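Local coordinates for protein succinate-semialdehyde dehydrogenase (Synechococcus sp., PDB 4ITA) that probably catalyses the oxidation of succinic semialdehyde to succinate, using NADP+ as the cofactor that accepts the hydride, at residues A[237-241]-A[275-280]; A[268-272]-A[381-385]; A[387-393]-A[408-412]. All blocks are in the same frame, centred on the assembly; numbering follows the deposited sequence.

Contact 1 (A[237-241]-A[275-280]); sequences FVVFP and AIAAEF
Val239 is the bump that fits between Ile276 and Phe280 of the helix. Its two methyl groups fork toward these residues, which lie one helical turn apart and leave a hollow between their side chains; the bond from Phe280 N to Ile276 O belongs to that turn. CG1 of Val239 enters the notch, 3.7 Å from Ile276 CD1 and 4.0 Å from Phe280 CD1. The other branch, CG2, lies over one face of the Phe280 ring as a CH-pi contact, 4.2 Å from the ring centroid and 28° off the normal. Phe280 can offer that face because its CG stands anti to the backbone N (chi1 -176°), carrying the ring out from the helix toward the strand. A branched valine suits the spot, since each methyl meets a different partner. Ile276 fills the next hollow, beside the strand backbone: its CD1 reaches within 3.4 Å of Val239 O, while its CG2 branch lies 3.9 Å from Pro241 CA. Thus one isoleucine spans the last strand residue and the loop that follows. The fit thins toward the solvent-exposed end, where Pro241 CG only brushes Ala275 CB at 4.1 Å. At the other end Phe237 CE1 meets Phe280 CZ at 4.3 Å, a looser aromatic contact. The side chains that meet are all apolar. The N-to-C directions of strand 237-239 and helix 275-280 differ by 112°, and only some helix residues face the strand. Val239 and Phe280 also touch helix 245-257, the second helix on this face of the sheet, and Phe280 rests on Leu272 of the adjacent strand 267-273. Val238 and Phe240 turn instead to helix 375-383 on the sheet's opposite face.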
loop_
_atom_site.group_PDB
_atom_site.type_symbol
_atom_site.label_atom_id
_atom_site.label_comp_id
_atom_site.label_asym_id
_atom_site.label_seq_id
_atom_site.Cartn_x
_atom_site.Cartn_y
_atom_site.Cartn_z
ATOM N N PHE A 237 21.321 -17.470 5.380
ATOM C CA PHE A 237 21.782 -17.696 6.740
ATOM C C PHE A 237 23.302 -17.647 6.614
ATOM O O PHE A 237 23.936 -18.602 6.144
ATOM C CB PHE A 237 21.286 -19.065 7.222
ATOM C CG PHE A 237 21.452 -19.314 8.707
ATOM C CD1 PHE A 237 22.625 -19.862 9.209
ATOM C CD2 PHE A 237 20.411 -19.055 9.588
ATOM C CE1 PHE A 237 22.757 -20.122 10.565
ATOM C CE2 PHE A 237 20.543 -19.302 10.947
ATOM C CZ PHE A 237 21.722 -19.841 11.435
ATOM N N VAL A 238 23.872 -16.502 6.970
ATOM C CA VAL A 238 25.276 -16.213 6.718
ATOM C C VAL A 238 26.077 -16.444 7.983
ATOM O O VAL A 238 25.725 -15.932 9.042
ATOM C CB VAL A 238 25.456 -14.753 6.252
ATOM C CG1 VAL A 238 26.898 -14.517 5.858
ATOM C CG2 VAL A 238 24.536 -14.432 5.066
ATOM N N VAL A 239 27.145 -17.233 7.879
ATOM C CA VAL A 239 27.954 -17.561 9.046
ATOM C C VAL A 239 29.401 -17.151 8.835
ATOM O O VAL A 239 30.068 -17.648 7.931
ATOM C CB VAL A 239 27.876 -19.062 9.388
ATOM C CG1 VAL A 239 28.638 -19.354 10.679
ATOM C CG2 VAL A 239 26.423 -19.500 9.526
ATOM N N PHE A 240 29.879 -16.239 9.674
ATOM C CA PHE A 240 31.220 -15.678 9.517
ATOM C C PHE A 240 32.184 -16.150 10.620
ATOM O O PHE A 240 31.754 -16.772 11.594
ATOM C CB PHE A 240 31.132 -14.148 9.352
ATOM C CG PHE A 240 31.260 -13.706 7.923
ATOM C CD1 PHE A 240 30.570 -14.379 6.922
ATOM C CD2 PHE A 240 32.080 -12.648 7.570
ATOM C CE1 PHE A 240 30.689 -14.001 5.603
ATOM C CE2 PHE A 240 32.203 -12.265 6.241
ATOM C CZ PHE A 240 31.511 -12.943 5.257
ATOM N N PRO A 241 33.496 -15.893 10.452
ATOM C CA PRO A 241 34.468 -16.570 11.327
ATOM C C PRO A 241 34.371 -16.279 12.830
ATOM O O PRO A 241 34.801 -17.119 13.623
ATOM C CB PRO A 241 35.816 -16.103 10.770
ATOM C CG PRO A 241 35.539 -15.802 9.332
ATOM C CD PRO A 241 34.169 -15.195 9.337
ATOM N N ALA A 275 36.658 -19.823 6.054
ATOM C CA ALA A 275 37.464 -20.127 7.234
ATOM C C ALA A 275 36.752 -21.081 8.197
ATOM O O ALA A 275 37.402 -21.799 8.963
ATOM C CB ALA A 275 37.863 -18.847 7.953
ATOM N N ILE A 276 35.420 -21.081 8.170
ATOM C CA ILE A 276 34.653 -21.932 9.077
ATOM C C ILE A 276 33.753 -22.925 8.360
ATOM O O ILE A 276 33.039 -23.695 9.004
ATOM C CB ILE A 276 33.839 -21.091 10.117
ATOM C CG1 ILE A 276 32.939 -20.040 9.439
ATOM C CG2 ILE A 276 34.790 -20.402 11.087
ATOM C CD1 ILE A 276 31.650 -20.564 8.813
ATOM N N ALA A 277 33.784 -22.912 7.037
ATOM C CA ALA A 277 32.819 -23.681 6.254
ATOM C C ALA A 277 32.896 -25.188 6.482
ATOM O O ALA A 277 31.864 -25.859 6.567
ATOM C CB ALA A 277 32.966 -23.369 4.784
ATOM N N ALA A 278 34.107 -25.732 6.568
ATOM C CA ALA A 278 34.258 -27.173 6.756
ATOM C C ALA A 278 33.640 -27.625 8.074
ATOM O O ALA A 278 32.866 -28.583 8.106
ATOM C CB ALA A 278 35.725 -27.579 6.679
ATOM N N GLU A 279 33.970 -26.926 9.156
ATOM C CA GLU A 279 33.451 -27.270 10.476
ATOM C C GLU A 279 31.936 -27.082 10.551
ATOM O O GLU A 279 31.213 -27.959 11.029
ATOM C CB GLU A 279 34.132 -26.444 11.571
ATOM C CG GLU A 279 33.597 -26.741 12.961
ATOM C CD GLU A 279 34.266 -25.927 14.050
ATOM O OE1 GLU A 279 35.274 -25.253 13.755
ATOM O OE2 GLU A 279 33.772 -25.959 15.199
ATOM N N PHE A 280 31.453 -25.937 10.076
ATOM C CA PHE A 280 30.021 -25.680 10.113
ATOM C C PHE A 280 29.250 -26.716 9.286
ATOM O O PHE A 280 28.238 -27.248 9.748
ATOM C CB PHE A 280 29.692 -24.256 9.640
ATOM C CG PHE A 280 28.221 -23.910 9.754
ATOM C CD1 PHE A 280 27.734 -23.226 10.858
ATOM C CD2 PHE A 280 27.328 -24.292 8.761
ATOM C CE1 PHE A 280 26.377 -22.929 10.963
ATOM C CE2 PHE A 280 25.977 -23.996 8.860
ATOM C CZ PHE A 280 25.506 -23.316 9.966
#

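Contact 2 (A[268-272]-A[381-385]); sequences KRFIL and LANDI
Arg269 reaches from its strand to the C-terminal end of helix 375-383 and binds two successive backbone carbonyls there. NH1 donates to Leu381 O at 3.0 Å and NH2 to Ala382 O at 2.8 Å. Both acceptors lie close to the guanidinium plane, and the bonds are nearly straight (158° and 161°), so together they fix the rotation of the flat group. The chain bends at chi3 (-54°), which swings the guanidinium to these carbonyls. An arginine suits a helix end, where the last carbonyls lack the i+4 N-H partners of the interior and a positive charge probably finds a favourable dipole. Leu381 O takes a second bond, from Asp384 N, on the opposite face of its carbonyl plane. Ile385 closes over one face of the guanidinium, its CG2 3.5 Å from Arg269 CZ. Ile271 CD1 packs on the helix backbone, 3.6 Å from Ala382 CA, where the small alanine admits a close approach. The outer side is looser: partly exposed Leu381 keeps its CG 4.0 Å from Ile271 CD1, and Asp384 lies at the surface. A leucine in place of Arg269 would probably cost Ala382 O its arginine donor and leave Leu381 O with Asp384 N alone. Arg269 also donates through NE to Ser234 O. Strands 235-239 and 366-372 flank strand 267-273, and Phe270 and Leu272 on its other face pack against helix 274-289.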
loop_
_atom_site.group_PDB
_atom_site.type_symbol
_atom_site.label_atom_id
_atom_site.label_comp_id
_atom_site.label_asym_id
_atom_site.label_seq_id
_atom_site.Cartn_x
_atom_site.Cartn_y
_atom_site.Cartn_z
ATOM N N LYS A 268 17.085 -20.884 4.067
ATOM C CA LYS A 268 17.096 -21.714 2.863
ATOM C C LYS A 268 18.467 -21.827 2.186
ATOM O O LYS A 268 18.794 -22.864 1.611
ATOM C CB LYS A 268 16.016 -21.255 1.870
ATOM C CG LYS A 268 14.611 -21.239 2.471
ATOM C CD LYS A 268 13.512 -21.405 1.421
ATOM C CE LYS A 268 12.124 -21.507 2.075
ATOM N NZ LYS A 268 11.481 -20.175 2.346
ATOM N N ARG A 269 19.259 -20.762 2.263
ATOM C CA ARG A 269 20.589 -20.733 1.657
ATOM C C ARG A 269 21.619 -20.395 2.723
ATOM O O ARG A 269 21.638 -19.284 3.253
ATOM C CB ARG A 269 20.633 -19.711 0.507
ATOM C CG ARG A 269 19.718 -20.082 -0.680
ATOM C CD ARG A 269 19.692 -19.000 -1.783
ATOM N NE ARG A 269 19.328 -17.729 -1.177
ATOM C CZ ARG A 269 20.035 -16.606 -1.238
ATOM N NH1 ARG A 269 21.125 -16.513 -2.001
ATOM N NH2 ARG A 269 19.614 -15.550 -0.553
ATOM N N PHE A 270 22.455 -21.378 3.046
ATOM C CA PHE A 270 23.509 -21.217 4.031
ATOM C C PHE A 270 24.756 -20.727 3.328
ATOM O O PHE A 270 25.243 -21.373 2.397
ATOM C CB PHE A 270 23.764 -22.546 4.747
ATOM C CG PHE A 270 22.647 -22.946 5.668
ATOM C CD1 PHE A 270 21.470 -23.479 5.166
ATOM C CD2 PHE A 270 22.760 -22.745 7.030
ATOM C CE1 PHE A 270 20.430 -23.821 6.018
ATOM C CE2 PHE A 270 21.728 -23.090 7.890
ATOM C CZ PHE A 270 20.558 -23.625 7.378
ATOM N N ILE A 271 25.232 -19.563 3.755
ATOM C CA ILE A 271 26.358 -18.888 3.122
ATOM C C ILE A 271 27.492 -18.829 4.134
ATOM O O ILE A 271 27.424 -18.111 5.129
ATOM C CB ILE A 271 25.936 -17.500 2.618
ATOM C CG1 ILE A 271 24.857 -17.664 1.534
ATOM C CG2 ILE A 271 27.143 -16.739 2.079
ATOM C CD1 ILE A 271 24.146 -16.380 1.146
ATOM N N LEU A 272 28.510 -19.651 3.896
ATOM C CA LEU A 272 29.531 -19.921 4.899
ATOM C C LEU A 272 30.869 -19.318 4.518
ATOM O O LEU A 272 31.381 -19.576 3.424
ATOM C CB LEU A 272 29.698 -21.435 5.065
ATOM C CG LEU A 272 28.403 -22.233 5.240
ATOM C CD1 LEU A 272 28.722 -23.715 5.410
ATOM C CD2 LEU A 272 27.610 -21.715 6.418
ATOM N N LEU A 381 26.023 -12.539 -2.700
ATOM C CA LEU A 381 25.364 -13.819 -2.890
ATOM C C LEU A 381 24.034 -13.845 -2.149
ATOM O O LEU A 381 23.029 -14.341 -2.665
ATOM C CB LEU A 381 26.270 -14.964 -2.426
ATOM C CG LEU A 381 25.706 -16.378 -2.554
ATOM C CD1 LEU A 381 25.301 -16.662 -3.985
ATOM C CD2 LEU A 381 26.740 -17.381 -2.094
ATOM N N ALA A 382 24.034 -13.303 -0.937
ATOM C CA ALA A 382 22.811 -13.246 -0.136
ATOM C C ALA A 382 21.685 -12.525 -0.870
ATOM O O ALA A 382 20.518 -12.921 -0.786
ATOM C CB ALA A 382 23.080 -12.583 1.198
ATOM N N ASN A 383 22.039 -11.474 -1.600
ATOM C CA ASN A 383 21.047 -10.655 -2.290
ATOM C C ASN A 383 20.723 -11.118 -3.710
ATOM O O ASN A 383 19.829 -10.567 -4.346
ATOM C CB ASN A 383 21.504 -9.193 -2.348
ATOM C CG ASN A 383 21.516 -8.526 -0.993
ATOM O OD1 ASN A 383 20.827 -8.958 -0.070
ATOM N ND2 ASN A 383 22.289 -7.450 -0.871
ATOM N N ASP A 384 21.444 -12.126 -4.200
ATOM C CA ASP A 384 21.338 -12.550 -5.596
ATOM C C ASP A 384 20.160 -13.501 -5.806
ATOM O O ASP A 384 20.325 -14.643 -6.253
ATOM C CB ASP A 384 22.658 -13.185 -6.057
ATOM C CG ASP A 384 22.711 -13.400 -7.558
ATOM O OD1 ASP A 384 22.048 -12.640 -8.291
ATOM O OD2 ASP A 384 23.409 -14.337 -7.998
ATOM N N ILE A 385 18.973 -13.011 -5.459
ATOM C CA ILE A 385 17.726 -13.758 -5.572
ATOM C C ILE A 385 16.608 -12.777 -5.894
ATOM O O ILE A 385 16.763 -11.571 -5.691
ATOM C CB ILE A 385 17.363 -14.480 -4.256
ATOM C CG1 ILE A 385 17.596 -13.562 -3.053
ATOM C CG2 ILE A 385 18.141 -15.784 -4.114
ATOM C CD1 ILE A 385 16.959 -14.068 -1.757
#

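Contact 3 (A[387-393]-A[408-412]); sequences FGLGASA and LDAGA. With EDO (1,2-ethanediol), chain Q.
Segments 387-393 and 408-412 meet at the entrance of a beta-alpha-beta crossover: strand 390-394 leads through helix 398-407 to its parallel neighbour 412-415, and here the chain turns into both strands. Backbone bonds join the two entries. Gly411 N donates to Gly388 O at 3.2 Å, from well above the carbonyl plane, and more weakly to Leu389 O at 2.8 Å, so its one N-H is shared between two carbonyls. Ala412 N adds another weak bond to Leu389 O. The closeness explains the glycine at position 388: Asp409 O lies 3.5 Å from Gly388 CA, on the side where a side chain would project, so a beta carbon would collide with it. Gly388 O also receives a CA-H...O contact from Ala410 CA. A water, 2.8 Å from Phe387 O and 2.7 Å from Asp409 O, sits between the two segments just before they come together. Small residues also pack the side facing helix 398-407: Ala391 CB lies 4.1 Å from Ala410 CB and 4.0 Å from Leu408 CD1, and the leucine's CD1 extends to Ala393 as well. Leu408 has its CG anti to the carbonyl carbon (chi1 -69°), which directs its branch back over the alanines. Leu408 O and Ala410 O accept hydrogen bonds from Lys451 NZ and Asn449 ND2 of the second subunit, whose strand continues the sheet beyond Ala412. On the other side Leu389 touches the bound NADPH. The arrangement is that of parallel strands joined by a helix, as in the alpha/beta sheet of aldehyde dehydrogenases, here set at the dimer interface and beside the cofactor pocket.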
loop_
_atom_site.group_PDB
_atom_site.type_symbol
_atom_site.label_atom_id
_atom_site.label_comp_id
_atom_site.label_asym_id
_atom_site.label_seq_id
_atom_site.Cartn_x
_atom_site.Cartn_y
_atom_site.Cartn_z
ATOM N N PHE A 387 13.802 -12.748 -4.335
ATOM C CA PHE A 387 13.072 -12.544 -3.092
ATOM C C PHE A 387 13.824 -11.601 -2.165
ATOM O O PHE A 387 14.965 -11.214 -2.430
ATOM C CB PHE A 387 12.861 -13.888 -2.386
ATOM C CG PHE A 387 12.376 -14.983 -3.299
ATOM C CD1 PHE A 387 11.080 -14.974 -3.789
ATOM C CD2 PHE A 387 13.223 -16.014 -3.673
ATOM C CE1 PHE A 387 10.637 -15.984 -4.637
ATOM C CE2 PHE A 387 12.784 -17.033 -4.512
ATOM C CZ PHE A 387 11.492 -17.011 -4.994
ATOM N N GLY A 388 13.183 -11.244 -1.062
ATOM C CA GLY A 388 13.803 -10.372 -0.082
ATOM C C GLY A 388 12.996 -10.300 1.194
ATOM O O GLY A 388 12.574 -9.217 1.608
ATOM N N LEU A 389 12.762 -11.450 1.812
ATOM C CA LEU A 389 11.915 -11.505 2.992
ATOM C C LEU A 389 12.738 -11.324 4.265
ATOM O O LEU A 389 12.768 -10.236 4.836
ATOM C CB LEU A 389 11.102 -12.799 3.006
ATOM C CG LEU A 389 10.030 -12.871 4.089
ATOM C CD1 LEU A 389 9.116 -11.631 4.101
ATOM C CD2 LEU A 389 9.220 -14.128 3.898
ATOM N N GLY A 390 13.418 -12.378 4.705
ATOM C CA GLY A 390 14.278 -12.276 5.874
ATOM C C GLY A 390 15.737 -12.586 5.569
ATOM O O GLY A 390 16.088 -13.015 4.470
ATOM N N ALA A 391 16.594 -12.344 6.552
ATOM C CA ALA A 391 18.013 -12.650 6.423
ATOM C C ALA A 391 18.591 -12.801 7.815
ATOM O O ALA A 391 18.252 -12.030 8.718
ATOM C CB ALA A 391 18.735 -11.542 5.663
ATOM N N SER A 392 19.460 -13.797 7.989
ATOM C CA SER A 392 20.138 -14.014 9.262
ATOM C C SER A 392 21.645 -14.031 9.038
ATOM O O SER A 392 22.121 -14.652 8.084
ATOM C CB SER A 392 19.672 -15.347 9.852
ATOM O OG SER A 392 20.341 -15.667 11.059
ATOM N N ALA A 393 22.394 -13.346 9.903
ATOM C CA ALA A 393 23.853 -13.308 9.793
ATOM C C ALA A 393 24.505 -13.459 11.157
ATOM O O ALA A 393 24.027 -12.908 12.152
ATOM C CB ALA A 393 24.318 -12.023 9.105
ATOM N N LEU A 408 22.018 -6.107 3.557
ATOM C CA LEU A 408 21.194 -7.248 3.164
ATOM C C LEU A 408 19.829 -6.736 2.710
ATOM O O LEU A 408 19.164 -5.986 3.433
ATOM C CB LEU A 408 21.062 -8.256 4.308
ATOM C CG LEU A 408 22.361 -8.998 4.626
ATOM C CD1 LEU A 408 22.284 -9.733 5.962
ATOM C CD2 LEU A 408 22.713 -9.955 3.497
ATOM N N ASP A 409 19.437 -7.128 1.499
ATOM C CA ASP A 409 18.216 -6.636 0.869
ATOM C C ASP A 409 17.024 -7.483 1.292
ATOM O O ASP A 409 16.585 -8.379 0.562
ATOM C CB ASP A 409 18.350 -6.657 -0.661
ATOM C CG ASP A 409 19.212 -5.526 -1.204
ATOM O OD1 ASP A 409 19.408 -4.518 -0.498
ATOM O OD2 ASP A 409 19.673 -5.647 -2.362
ATOM N N ALA A 410 16.503 -7.189 2.474
ATOM C CA ALA A 410 15.433 -7.983 3.052
ATOM C C ALA A 410 14.574 -7.096 3.932
ATOM O O ALA A 410 15.019 -6.033 4.372
ATOM C CB ALA A 410 16.018 -9.128 3.873
ATOM N N GLY A 411 13.352 -7.540 4.206
ATOM C CA GLY A 411 12.495 -6.832 5.141
ATOM C C GLY A 411 12.880 -7.010 6.603
ATOM O O GLY A 411 12.444 -6.249 7.460
ATOM N N ALA A 412 13.702 -8.014 6.896
ATOM C CA ALA A 412 14.139 -8.247 8.267
ATOM C C ALA A 412 15.549 -8.796 8.275
ATOM O O ALA A 412 15.872 -9.687 7.488
ATOM C CB ALA A 412 13.202 -9.206 8.967
HETATM C C1 EDO Q . 9.559 -6.171 8.028
HETATM O O1 EDO Q . 9.962 -7.486 8.384
HETATM C C2 EDO Q . 9.866 -5.127 9.082
HETATM O O2 EDO Q . 9.135 -3.902 9.055
HETATM O O HOH W 1 17.344 -10.119 -1.416
#

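All three contacts belong to one mixed sheet, in which strands 267-273, 235-239, 390-394 and 412-415 lie side by side and parallel. Contact 1 lies on the face covered by helices 245-257 and 274-289; contact 2 lies on the face carrying helices 375-383 and 398-407, and contact 3 joins strand entries at the sheet's edge, its small side chains on that same face. The centres of contacts 1 and 2 are about 13 Å apart. Along the chain contacts 1 and 2 interlock, and contact 3 follows both. Asn383 OD1 and Asp409 N, 2.8 Å apart, link contact 2 to contact 3. The sheet, flanked by helices on both faces, thus reaches the cofactor and the second subunit.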